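Branched-chain-amino-acid aminotransferase (Pseudomonas sp. UW4, PDB 6JIF) catalyses the reversible, pyridoxal-5'-phosphate-dependent transfer of the amino group between branched-chain amino acids and 2-oxo acids. Local coordinates at residues B[125-130]-B[169-174]; B[273-278]-B[339-344]; B[323-326]-B[331-334]; B[41-46]-B[60-65]. One frame throughout, in Å; residues are numbered along the deposited sequence.

Contact 1. Residues B[125-130]-B[169-174]; sequences KAVVRA and IFCIPV
Val127 extends from helix 117-130 onto Ile169 and Cys171 of strand 164-174, a small example of helix-on-sheet packing in the α/β N-terminal domain of a class IV aminotransferase. Its two methyls divide the work. With CG1 anti to the backbone N (chi1 170°) and CG2 anti to the carbonyl carbon, the side chain sets the two methyls one after the other along the strand. CG2 settles on Ile169, 4.1 Å from Ile169 CB, and lies 3.8 Å from the backbone O of Ile169. CG1 reaches the residue two places on. Ile169 and Cys171 can share one valine because both point toward the helix, whereas Phe170 between them points away; its ring packs on Glu66 of the second subunit. Between 125-130 and 169-174 there is no hydrogen bond; the fit rests on aliphatic and sulfur surface in a buried setting. One shell further out, the carbonyl of Ile169 is engaged in backbone pairing with Tyr42 of strand 41-47, and the Tyr42 side chain also touches Val127, while Ala123 and Cys124 extend the helix's cover over Ile169. Cys171 in turn bears on Asn131, and its SG and CB each stand 4.0 Å from Val127 CG1.

Contact 2. Residues B[273-278]-B[339-344]; sequences IELAKT and KELTGV
Leu275 makes a buried, largely apolar helix-to-helix contact in the C-terminal domain, inserting from helix 267-278 against Leu341, Val344 and the methylene of Glu340 on helix 332-346. The two short axes are steeply crossed, at 110°, and stay 10.5 Å apart at their closest, a distance that Leu275 bridges. CD1 meets the second helix at its backbone, 3.9 Å from Leu341 CA, and it lies equally near Leu341 CD1, the two leucines crossing at about a right angle. CD2 turns to the neighbouring turn, 4.3 Å from Val344 CG2. Both helices belong to the C-terminal domain of the class IV aminotransferase fold, where helix 267-278 also packs through Ile273 and Ala276 on strand 284-287. An alanine in place of Leu275 would probably open a gap between the helices where Leu341 and Val344 now meet the two methyls. For Glu340, chi1 of -176° sets CG anti to the backbone N, and Glu340 CG comes 3.9 Å from Leu275 CD1, while the bend at chi2 carries the carboxylate on toward Arg279, a long and weak ion pair. Leu341, its side chain about 8 Å from the bound PLP, also packs on Thr268, a residue of the cofactor pocket.

Contact 3. Residues B[323-326]-B[331-334]; sequences VFHS and GPVT
His325 places its CG anti to the backbone N (chi1 174°), and chi2 of 74° then turns the imidazole so that one face looks onto the backbone of Gly331. The principle illustrated is that a main-chain carbon can serve as the donor in a CH-pi contact. Gly331 CA stands 3.8 Å from the centroid of the His325 ring and 22° off the ring normal, displaced toward the rim on the side of CD2 and NE2; His325 NE2 and Gly331 CA are 3.6 Å apart. Gly331 brings no side chain, which lets the ring lie close against the main chain itself. Pro332 adds a looser touch, its CD 4.3 Å from His325 CE1 and approaching the ring obliquely. Both His325 and Pro332 are exposed, while Gly331 is buried. Gly331 occupies the N-cap position of helix 332-346, so the imidazole covers the very start of that helix, and the contact closes a short connection in which Ser326 OG binds the backbone N of Thr328 and Glu329. Glu299 of strand 297-304 accepts from Val333 N and Thr334 OG1, tying the first turn of helix 332-346 to the mixed sheet, and Phe324 packs on residues of strands 297-304 and 308-317.

Contact 4. Residues B[41-46]-B[60-65]; sequences RYLSYF and NVLHIS
Arg41 and Asn60 form the close end of this contact, and Tyr45 and His63, linked through water, the loose one. The guanidinium lies with one face over Asn60 CB, which sits 3.4 Å above its plane toward the rim, 3.7 Å from both Arg41 NE and Arg41 NH2. Bends at chi2 (-84°) and chi3 (-57°) fold the arginine chain across to Asn60, whose amide is turned 75° from the guanidinium and bonds through ND2 to Tyr35 OH. Arg41 NH1 holds Thr38 O, and NH2 makes a salt bridge to Glu66 of the second subunit. A methionine at Arg41 would probably take this charge partner from Glu66 of the second subunit, and the flat group from over Asn60 CB. The strands are not sheet neighbours: 41-47 belongs to the antiparallel sheet of the N-terminal domain, while Leu62 to Ile64 join an antiparallel ladder with the second subunit, a β-sheet continued across the dimer interface. Between strands 41-47 and 61-65, Leu43 and Leu62 run antiparallel alongside one another, with Leu43 CD1 4.2 Å from Leu62 CD2. Past the leucines a water bridges the strands, donating to His63 O over 2.7 Å and lying in the plane of the Tyr45 ring, 3.0 Å from Tyr45 OH.

Overall arrangement
Contacts 1 and 4 belong together: they meet at neighbouring strands 164-174 and 41-47 of the antiparallel sheet, on the same side of the chain's centre, and both touch the second subunit. Contacts 2 and 3 share helix 332-346 instead, with centres 18 Å apart, in the part of the fold built on the mixed sheet. Chemistry follows place. Buried contacts 1 and 2 rely on one branched aliphatic residue dividing its methyls among several partners; contact 4, also buried but at the dimer interface, places a guanidinium face over an aliphatic carbon, sends its charge to the second subunit and adds a bridging water; contact 3, partly exposed and farthest from the chain's centre, rests on an aromatic face against backbone. Contacts 3 and 4 are the most distant pair, 44 Å between centres.

Contact 1. Residues B[125-130]-B[169-174]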
loop_
_atom_site.group_PDB
_atom_site.type_symbol
_atom_site.label_atom_id
_atom_site.label_comp_id
_atom_site.label_asym_id
_atom_site.label_seq_id
_atom_site.Cartn_x
_atom_site.Cartn_y
_atom_site.Cartn_z
ATOM N N LYS B 125 1.531 -7.538 -26.570
ATOM C CA LYS B 125 1.945 -7.507 -27.974
ATOM C C LYS B 125 1.190 -6.440 -28.754
ATOM O O LYS B 125 1.785 -5.719 -29.556
ATOM C CB LYS B 125 1.754 -8.880 -28.634
ATOM C CG LYS B 125 2.692 -9.954 -28.101
ATOM C CD LYS B 125 2.429 -11.280 -28.740
ATOM C CE LYS B 125 3.021 -11.352 -30.135
ATOM N NZ LYS B 125 2.537 -12.625 -30.679
ATOM N N ALA B 126 -0.103 -6.280 -28.492
ATOM C CA ALA B 126 -0.868 -5.249 -29.189
ATOM C C ALA B 126 -0.363 -3.857 -28.834
ATOM O O ALA B 126 -0.286 -2.988 -29.698
ATOM C CB ALA B 126 -2.362 -5.382 -28.845
ATOM N N VAL B 127 -0.000 -3.635 -27.563
ATOM C CA VAL B 127 0.567 -2.327 -27.192
ATOM C C VAL B 127 1.905 -2.072 -27.896
ATOM O O VAL B 127 2.164 -0.965 -28.420
ATOM C CB VAL B 127 0.700 -2.245 -25.663
ATOM C CG1 VAL B 127 1.525 -1.008 -25.246
ATOM C CG2 VAL B 127 -0.671 -2.179 -25.037
ATOM N N VAL B 128 2.776 -3.094 -27.948
ATOM C CA VAL B 128 4.019 -2.920 -28.697
ATOM C C VAL B 128 3.711 -2.605 -30.172
ATOM O O VAL B 128 4.247 -1.644 -30.764
ATOM C CB VAL B 128 4.929 -4.156 -28.533
ATOM C CG1 VAL B 128 6.258 -3.970 -29.261
ATOM C CG2 VAL B 128 5.284 -4.352 -27.076
ATOM N N ARG B 129 2.802 -3.376 -30.790
ATOM C CA ARG B 129 2.527 -3.135 -32.204
ATOM C C ARG B 129 2.016 -1.722 -32.453
ATOM O O ARG B 129 2.318 -1.117 -33.491
ATOM C CB ARG B 129 1.508 -4.155 -32.744
ATOM C CG ARG B 129 2.061 -5.526 -32.924
ATOM C CD ARG B 129 1.087 -6.354 -33.778
ATOM N NE ARG B 129 -0.280 -6.375 -33.235
ATOM C CZ ARG B 129 -0.702 -7.251 -32.334
ATOM N NH1 ARG B 129 0.144 -8.162 -31.863
ATOM N NH2 ARG B 129 -1.959 -7.202 -31.880
ATOM N N ALA B 130 1.212 -1.203 -31.554
ATOM C CA ALA B 130 0.587 0.108 -31.725
ATOM C C ALA B 130 1.539 1.250 -31.484
ATOM O O ALA B 130 1.202 2.411 -31.791
ATOM C CB ALA B 130 -0.586 0.261 -30.754
ATOM N N ILE B 169 -2.436 -1.209 -19.862
ATOM C CA ILE B 169 -1.002 -1.297 -20.140
ATOM C C ILE B 169 -0.628 -0.051 -20.935
ATOM O O ILE B 169 -1.134 0.153 -22.045
ATOM C CB ILE B 169 -0.581 -2.561 -20.937
ATOM C CG1 ILE B 169 -1.252 -3.834 -20.383
ATOM C CG2 ILE B 169 0.979 -2.670 -21.083
ATOM C CD1 ILE B 169 -1.102 -5.024 -21.276
ATOM N N PHE B 170 0.307 0.743 -20.406
ATOM C CA PHE B 170 0.889 1.784 -21.247
ATOM C C PHE B 170 2.369 1.477 -21.451
ATOM O O PHE B 170 2.931 0.587 -20.819
ATOM C CB PHE B 170 0.656 3.202 -20.672
ATOM C CG PHE B 170 1.286 3.475 -19.346
ATOM C CD1 PHE B 170 2.605 3.940 -19.268
ATOM C CD2 PHE B 170 0.535 3.382 -18.163
ATOM C CE1 PHE B 170 3.203 4.238 -18.046
ATOM C CE2 PHE B 170 1.168 3.675 -16.937
ATOM C CZ PHE B 170 2.504 4.094 -16.889
ATOM N N CYS B 171 2.990 2.167 -22.405
ATOM C CA CYS B 171 4.408 1.962 -22.671
ATOM C C CYS B 171 5.123 3.306 -22.741
ATOM O O CYS B 171 4.511 4.371 -22.901
ATOM C CB CYS B 171 4.633 1.135 -23.963
ATOM S SG CYS B 171 4.205 1.928 -25.509
ATOM N N ILE B 172 6.434 3.245 -22.586
ATOM C CA ILE B 172 7.304 4.439 -22.691
ATOM C C ILE B 172 8.641 4.017 -23.276
ATOM O O ILE B 172 9.126 2.928 -22.955
ATOM C CB ILE B 172 7.540 5.129 -21.325
ATOM C CG1 ILE B 172 8.058 4.124 -20.285
ATOM C CG2 ILE B 172 6.291 5.788 -20.813
ATOM C CD1 ILE B 172 8.648 4.846 -19.111
ATOM N N PRO B 173 9.269 4.834 -24.135
ATOM C CA PRO B 173 10.638 4.537 -24.550
ATOM C C PRO B 173 11.574 4.824 -23.382
ATOM O O PRO B 173 11.371 5.779 -22.624
ATOM C CB PRO B 173 10.859 5.516 -25.703
ATOM C CG PRO B 173 10.036 6.715 -25.292
ATOM C CD PRO B 173 8.777 6.104 -24.700
ATOM N N VAL B 174 12.566 3.949 -23.177
ATOM C CA VAL B 174 13.490 4.108 -22.055
ATOM C C VAL B 174 14.903 3.870 -22.568
ATOM O O VAL B 174 15.118 3.258 -23.628
ATOM C CB VAL B 174 13.149 3.163 -20.869
ATOM C CG1 VAL B 174 11.730 3.463 -20.306
ATOM C CG2 VAL B 174 13.264 1.683 -21.306
#

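Contact 2. Residues B[273-278]-B[339-344]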
loop_
_atom_site.group_PDB
_atom_site.type_symbol
_atom_site.label_atom_id
_atom_site.label_comp_id
_atom_site.label_asym_id
_atom_site.label_seq_id
_atom_site.Cartn_x
_atom_site.Cartn_y
_atom_site.Cartn_z
ATOM N N ILE B 273 19.611 -16.333 -12.615
ATOM C CA ILE B 273 19.822 -17.662 -12.028
ATOM C C ILE B 273 19.890 -18.710 -13.124
ATOM O O ILE B 273 20.779 -19.573 -13.128
ATOM C CB ILE B 273 18.744 -17.982 -10.971
ATOM C CG1 ILE B 273 18.992 -17.147 -9.706
ATOM C CG2 ILE B 273 18.714 -19.487 -10.622
ATOM C CD1 ILE B 273 17.837 -17.126 -8.707
ATOM N N GLU B 274 18.953 -18.638 -14.084
ATOM C CA GLU B 274 18.910 -19.629 -15.159
ATOM C C GLU B 274 20.113 -19.492 -16.089
ATOM O O GLU B 274 20.689 -20.497 -16.513
ATOM C CB GLU B 274 17.575 -19.512 -15.911
ATOM C CG GLU B 274 16.459 -20.156 -15.010
ATOM C CD GLU B 274 14.968 -19.917 -15.344
ATOM O OE1 GLU B 274 14.570 -18.880 -15.909
ATOM O OE2 GLU B 274 14.159 -20.796 -14.926
ATOM N N LEU B 275 20.539 -18.260 -16.400
ATOM C CA LEU B 275 21.693 -18.118 -17.286
ATOM C C LEU B 275 22.964 -18.542 -16.572
ATOM O O LEU B 275 23.824 -19.175 -17.167
ATOM C CB LEU B 275 21.831 -16.686 -17.803
ATOM C CG LEU B 275 20.726 -16.265 -18.778
ATOM C CD1 LEU B 275 20.806 -14.745 -18.940
ATOM C CD2 LEU B 275 20.843 -16.990 -20.140
ATOM N N ALA B 276 23.084 -18.202 -15.282
ATOM C CA ALA B 276 24.226 -18.636 -14.498
ATOM C C ALA B 276 24.339 -20.149 -14.517
ATOM O O ALA B 276 25.420 -20.693 -14.729
ATOM C CB ALA B 276 24.074 -18.132 -13.033
ATOM N N LYS B 277 23.215 -20.853 -14.287
ATOM C CA LYS B 277 23.261 -22.310 -14.196
ATOM C C LYS B 277 23.444 -22.968 -15.548
ATOM O O LYS B 277 24.187 -23.950 -15.664
ATOM C CB LYS B 277 21.990 -22.844 -13.557
ATOM C CG LYS B 277 21.924 -22.671 -12.064
ATOM C CD LYS B 277 20.646 -23.455 -11.568
ATOM C CE LYS B 277 20.060 -22.901 -10.255
ATOM N NZ LYS B 277 18.667 -23.426 -10.023
ATOM N N THR B 278 22.704 -22.518 -16.562
ATOM C CA THR B 278 22.643 -23.259 -17.811
ATOM C C THR B 278 23.521 -22.681 -18.920
ATOM O O THR B 278 23.683 -23.339 -19.958
ATOM C CB THR B 278 21.201 -23.354 -18.313
ATOM O OG1 THR B 278 20.768 -22.052 -18.713
ATOM C CG2 THR B 278 20.311 -23.812 -17.159
ATOM N N LYS B 339 26.586 -8.957 -19.720
ATOM C CA LYS B 339 26.774 -9.238 -21.151
ATOM C C LYS B 339 25.811 -10.332 -21.600
ATOM O O LYS B 339 25.148 -10.210 -22.635
ATOM C CB LYS B 339 28.204 -9.655 -21.418
ATOM C CG LYS B 339 28.433 -9.957 -22.935
ATOM C CD LYS B 339 29.911 -10.090 -23.321
ATOM C CE LYS B 339 30.429 -11.506 -23.121
ATOM N NZ LYS B 339 31.679 -11.554 -22.243
ATOM N N GLU B 340 25.715 -11.402 -20.809
ATOM C CA GLU B 340 24.877 -12.536 -21.197
ATOM C C GLU B 340 23.401 -12.136 -21.238
ATOM O O GLU B 340 22.666 -12.444 -22.210
ATOM C CB GLU B 340 25.112 -13.696 -20.221
ATOM C CG GLU B 340 24.354 -14.981 -20.583
ATOM C CD GLU B 340 24.908 -15.700 -21.850
ATOM O OE1 GLU B 340 26.009 -15.353 -22.361
ATOM O OE2 GLU B 340 24.266 -16.704 -22.316
ATOM N N LEU B 341 22.955 -11.429 -20.207
ATOM C CA LEU B 341 21.544 -11.100 -20.087
ATOM C C LEU B 341 21.124 -10.092 -21.150
ATOM O O LEU B 341 20.103 -10.276 -21.823
ATOM C CB LEU B 341 21.242 -10.573 -18.680
ATOM C CG LEU B 341 19.738 -10.196 -18.607
ATOM C CD1 LEU B 341 18.796 -11.404 -19.008
ATOM C CD2 LEU B 341 19.365 -9.694 -17.214
ATOM N N THR B 342 21.899 -9.025 -21.330
ATOM C CA THR B 342 21.568 -8.069 -22.397
ATOM C C THR B 342 21.690 -8.689 -23.790
ATOM O O THR B 342 20.927 -8.324 -24.692
ATOM C CB THR B 342 22.453 -6.819 -22.272
ATOM O OG1 THR B 342 23.855 -7.161 -22.473
ATOM C CG2 THR B 342 22.255 -6.222 -20.864
ATOM N N GLY B 343 22.626 -9.627 -23.983
ATOM C CA GLY B 343 22.720 -10.297 -25.274
ATOM C C GLY B 343 21.482 -11.124 -25.583
ATOM O O GLY B 343 21.000 -11.126 -26.723
ATOM N N VAL B 344 20.953 -11.828 -24.579
ATOM C CA VAL B 344 19.729 -12.587 -24.812
ATOM C C VAL B 344 18.553 -11.646 -25.058
ATOM O O VAL B 344 17.790 -11.823 -26.028
ATOM C CB VAL B 344 19.489 -13.549 -23.649
ATOM C CG1 VAL B 344 18.037 -14.087 -23.699
ATOM C CG2 VAL B 344 20.563 -14.665 -23.693
#

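Contact 3. Residues B[323-326]-B[331-334]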
loop_
_atom_site.group_PDB
_atom_site.type_symbol
_atom_site.label_atom_id
_atom_site.label_comp_id
_atom_site.label_asym_id
_atom_site.label_seq_id
_atom_site.Cartn_x
_atom_site.Cartn_y
_atom_site.Cartn_z
ATOM N N VAL B 323 33.206 -1.990 0.957
ATOM C CA VAL B 323 33.413 -2.071 -0.495
ATOM C C VAL B 323 33.792 -3.497 -0.872
ATOM O O VAL B 323 34.782 -4.019 -0.350
ATOM C CB VAL B 323 34.501 -1.075 -0.943
ATOM C CG1 VAL B 323 34.848 -1.280 -2.432
ATOM C CG2 VAL B 323 33.982 0.303 -0.738
ATOM N N PHE B 324 33.072 -4.103 -1.850
ATOM C CA PHE B 324 33.297 -5.521 -2.191
ATOM C C PHE B 324 34.514 -5.666 -3.098
ATOM O O PHE B 324 35.416 -6.496 -2.858
ATOM C CB PHE B 324 32.055 -6.147 -2.870
ATOM C CG PHE B 324 30.796 -6.137 -1.991
ATOM C CD1 PHE B 324 30.564 -7.148 -1.088
ATOM C CD2 PHE B 324 29.902 -5.084 -2.075
ATOM C CE1 PHE B 324 29.448 -7.120 -0.271
ATOM C CE2 PHE B 324 28.774 -5.024 -1.300
ATOM C CZ PHE B 324 28.537 -6.039 -0.377
ATOM N N HIS B 325 34.480 -4.948 -4.219
ATOM C CA HIS B 325 35.486 -5.026 -5.271
ATOM C C HIS B 325 36.159 -3.691 -5.509
ATOM O O HIS B 325 37.381 -3.610 -5.474
ATOM C CB HIS B 325 34.804 -5.510 -6.574
ATOM C CG HIS B 325 35.707 -5.507 -7.777
ATOM N ND1 HIS B 325 36.705 -6.444 -7.957
ATOM C CD2 HIS B 325 35.743 -4.709 -8.874
ATOM C CE1 HIS B 325 37.333 -6.212 -9.101
ATOM N NE2 HIS B 325 36.765 -5.166 -9.678
ATOM N N SER B 326 35.376 -2.636 -5.712
ATOM C CA SER B 326 35.912 -1.358 -6.156
ATOM C C SER B 326 34.820 -0.305 -6.125
ATOM O O SER B 326 33.661 -0.593 -6.434
ATOM C CB SER B 326 36.423 -1.478 -7.604
ATOM O OG SER B 326 36.904 -0.241 -8.070
ATOM N N GLY B 331 33.227 -5.476 -11.386
ATOM C CA GLY B 331 33.948 -6.719 -11.334
ATOM C C GLY B 331 33.592 -7.559 -12.519
ATOM O O GLY B 331 32.571 -7.333 -13.192
ATOM N N PRO B 332 34.477 -8.512 -12.837
ATOM C CA PRO B 332 34.354 -9.251 -14.108
ATOM C C PRO B 332 33.163 -10.193 -14.161
ATOM O O PRO B 332 32.626 -10.442 -15.262
ATOM C CB PRO B 332 35.675 -10.017 -14.198
ATOM C CG PRO B 332 36.106 -10.182 -12.774
ATOM C CD PRO B 332 35.678 -8.902 -12.079
ATOM N N VAL B 333 32.785 -10.777 -13.024
ATOM C CA VAL B 333 31.651 -11.693 -13.053
ATOM C C VAL B 333 30.386 -10.920 -13.364
ATOM O O VAL B 333 29.552 -11.371 -14.150
ATOM C CB VAL B 333 31.521 -12.480 -11.739
ATOM C CG1 VAL B 333 30.240 -13.391 -11.822
ATOM C CG2 VAL B 333 32.781 -13.291 -11.504
ATOM N N THR B 334 30.204 -9.760 -12.712
ATOM C CA THR B 334 29.060 -8.903 -12.990
ATOM C C THR B 334 29.039 -8.494 -14.446
ATOM O O THR B 334 27.977 -8.498 -15.083
ATOM C CB THR B 334 29.096 -7.658 -12.073
ATOM O OG1 THR B 334 28.955 -8.067 -10.704
ATOM C CG2 THR B 334 27.951 -6.677 -12.405
#

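Contact 4. Residues B[41-46]-B[60-65]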
loop_
_atom_site.group_PDB
_atom_site.type_symbol
_atom_site.label_atom_id
_atom_site.label_comp_id
_atom_site.label_asym_id
_atom_site.label_seq_id
_atom_site.Cartn_x
_atom_site.Cartn_y
_atom_site.Cartn_z
ATOM N N ARG B 41 -2.689 3.063 -25.510
ATOM C CA ARG B 41 -2.539 2.136 -24.405
ATOM C C ARG B 41 -3.711 1.169 -24.425
ATOM O O ARG B 41 -4.727 1.423 -25.057
ATOM C CB ARG B 41 -2.421 2.854 -23.001
ATOM C CG ARG B 41 -3.584 3.772 -22.578
ATOM C CD ARG B 41 -3.452 5.182 -23.164
ATOM N NE ARG B 41 -2.162 5.752 -22.759
ATOM C CZ ARG B 41 -1.336 6.426 -23.558
ATOM N NH1 ARG B 41 -1.663 6.679 -24.826
ATOM N NH2 ARG B 41 -0.163 6.844 -23.069
ATOM N N TYR B 42 -3.502 0.021 -23.791
ATOM C CA TYR B 42 -4.565 -0.963 -23.594
ATOM C C TYR B 42 -5.421 -0.656 -22.372
ATOM O O TYR B 42 -4.918 -0.299 -21.286
ATOM C CB TYR B 42 -3.930 -2.344 -23.437
ATOM C CG TYR B 42 -4.902 -3.457 -23.336
ATOM C CD1 TYR B 42 -5.385 -4.050 -24.454
ATOM C CD2 TYR B 42 -5.268 -3.972 -22.091
ATOM C CE1 TYR B 42 -6.282 -5.122 -24.369
ATOM C CE2 TYR B 42 -6.160 -5.040 -21.981
ATOM C CZ TYR B 42 -6.661 -5.603 -23.130
ATOM O OH TYR B 42 -7.530 -6.662 -23.095
ATOM N N LEU B 43 -6.721 -0.883 -22.519
ATOM C CA LEU B 43 -7.657 -0.623 -21.435
ATOM C C LEU B 43 -8.760 -1.684 -21.460
ATOM O O LEU B 43 -9.409 -1.885 -22.487
ATOM C CB LEU B 43 -8.260 0.778 -21.566
ATOM C CG LEU B 43 -9.240 1.254 -20.482
ATOM C CD1 LEU B 43 -8.581 1.454 -19.128
ATOM C CD2 LEU B 43 -9.834 2.548 -20.991
ATOM N N SER B 44 -8.978 -2.350 -20.322
ATOM C CA SER B 44 -9.981 -3.405 -20.251
ATOM C C SER B 44 -10.678 -3.346 -18.895
ATOM O O SER B 44 -10.024 -3.195 -17.870
ATOM C CB SER B 44 -9.313 -4.774 -20.502
ATOM O OG SER B 44 -10.226 -5.855 -20.249
ATOM N N TYR B 45 -12.010 -3.472 -18.871
ATOM C CA TYR B 45 -12.765 -3.394 -17.615
ATOM C C TYR B 45 -13.231 -4.769 -17.152
ATOM O O TYR B 45 -13.665 -5.589 -17.957
ATOM C CB TYR B 45 -14.001 -2.495 -17.769
ATOM C CG TYR B 45 -13.680 -1.034 -17.980
ATOM C CD1 TYR B 45 -13.476 -0.524 -19.257
ATOM C CD2 TYR B 45 -13.619 -0.168 -16.911
ATOM C CE1 TYR B 45 -13.191 0.825 -19.445
ATOM C CE2 TYR B 45 -13.342 1.173 -17.080
ATOM C CZ TYR B 45 -13.118 1.670 -18.345
ATOM O OH TYR B 45 -12.840 3.028 -18.514
ATOM N N PHE B 46 -13.174 -5.022 -15.847
ATOM C CA PHE B 46 -13.801 -6.217 -15.294
ATOM C C PHE B 46 -15.094 -5.781 -14.623
ATOM O O PHE B 46 -15.070 -4.957 -13.693
ATOM C CB PHE B 46 -12.851 -6.929 -14.345
ATOM C CG PHE B 46 -13.367 -8.262 -13.820
ATOM C CD1 PHE B 46 -14.236 -8.319 -12.698
ATOM C CD2 PHE B 46 -12.926 -9.446 -14.370
ATOM C CE1 PHE B 46 -14.691 -9.538 -12.191
ATOM C CE2 PHE B 46 -13.376 -10.667 -13.861
ATOM C CZ PHE B 46 -14.258 -10.708 -12.761
ATOM N N ASN B 60 -4.625 9.051 -21.984
ATOM C CA ASN B 60 -3.783 8.655 -20.870
ATOM C C ASN B 60 -4.292 9.168 -19.519
ATOM O O ASN B 60 -3.544 9.129 -18.528
ATOM C CB ASN B 60 -2.335 9.108 -21.119
ATOM C CG ASN B 60 -2.123 10.598 -20.864
ATOM O OD1 ASN B 60 -3.051 11.425 -20.963
ATOM N ND2 ASN B 60 -0.873 10.956 -20.565
ATOM N N VAL B 61 -5.554 9.623 -19.455
ATOM C CA VAL B 61 -6.214 10.008 -18.210
ATOM C C VAL B 61 -7.234 8.923 -17.883
ATOM O O VAL B 61 -7.996 8.510 -18.768
ATOM C CB VAL B 61 -6.906 11.368 -18.334
ATOM C CG1 VAL B 61 -7.466 11.788 -16.963
ATOM C CG2 VAL B 61 -5.934 12.372 -18.918
ATOM N N LEU B 62 -7.167 8.386 -16.661
ATOM C CA LEU B 62 -8.131 7.402 -16.159
ATOM C C LEU B 62 -9.256 8.170 -15.472
ATOM O O LEU B 62 -9.030 9.201 -14.825
ATOM C CB LEU B 62 -7.482 6.400 -15.177
ATOM C CG LEU B 62 -6.419 5.419 -15.712
ATOM C CD1 LEU B 62 -5.688 4.658 -14.591
ATOM C CD2 LEU B 62 -7.097 4.450 -16.595
ATOM N N HIS B 63 -10.473 7.676 -15.619
ATOM C CA HIS B 63 -11.636 8.368 -15.093
ATOM C C HIS B 63 -12.335 7.410 -14.135
ATOM O O HIS B 63 -13.080 6.532 -14.567
ATOM C CB HIS B 63 -12.524 8.803 -16.233
ATOM C CG HIS B 63 -11.789 9.535 -17.304
ATOM N ND1 HIS B 63 -11.531 10.883 -17.231
ATOM C CD2 HIS B 63 -11.253 9.108 -18.475
ATOM C CE1 HIS B 63 -10.875 11.266 -18.315
ATOM N NE2 HIS B 63 -10.698 10.210 -19.089
ATOM N N ILE B 64 -12.056 7.524 -12.850
ATOM C CA ILE B 64 -12.428 6.476 -11.906
ATOM C C ILE B 64 -13.121 7.094 -10.706
ATOM O O ILE B 64 -12.947 8.273 -10.401
ATOM C CB ILE B 64 -11.213 5.629 -11.483
ATOM C CG1 ILE B 64 -10.188 6.491 -10.724
ATOM C CG2 ILE B 64 -10.572 5.030 -12.773
ATOM C CD1 ILE B 64 -9.002 5.710 -10.098
ATOM N N SER B 65 -13.971 6.304 -10.074
ATOM C CA SER B 65 -14.743 6.816 -8.951
ATOM C C SER B 65 -13.861 7.392 -7.862
ATOM O O SER B 65 -12.750 6.904 -7.624
ATOM C CB SER B 65 -15.589 5.706 -8.329
ATOM O OG SER B 65 -16.256 6.201 -7.160
HETATM O O HOH W 1 -13.573 4.176 -15.890
#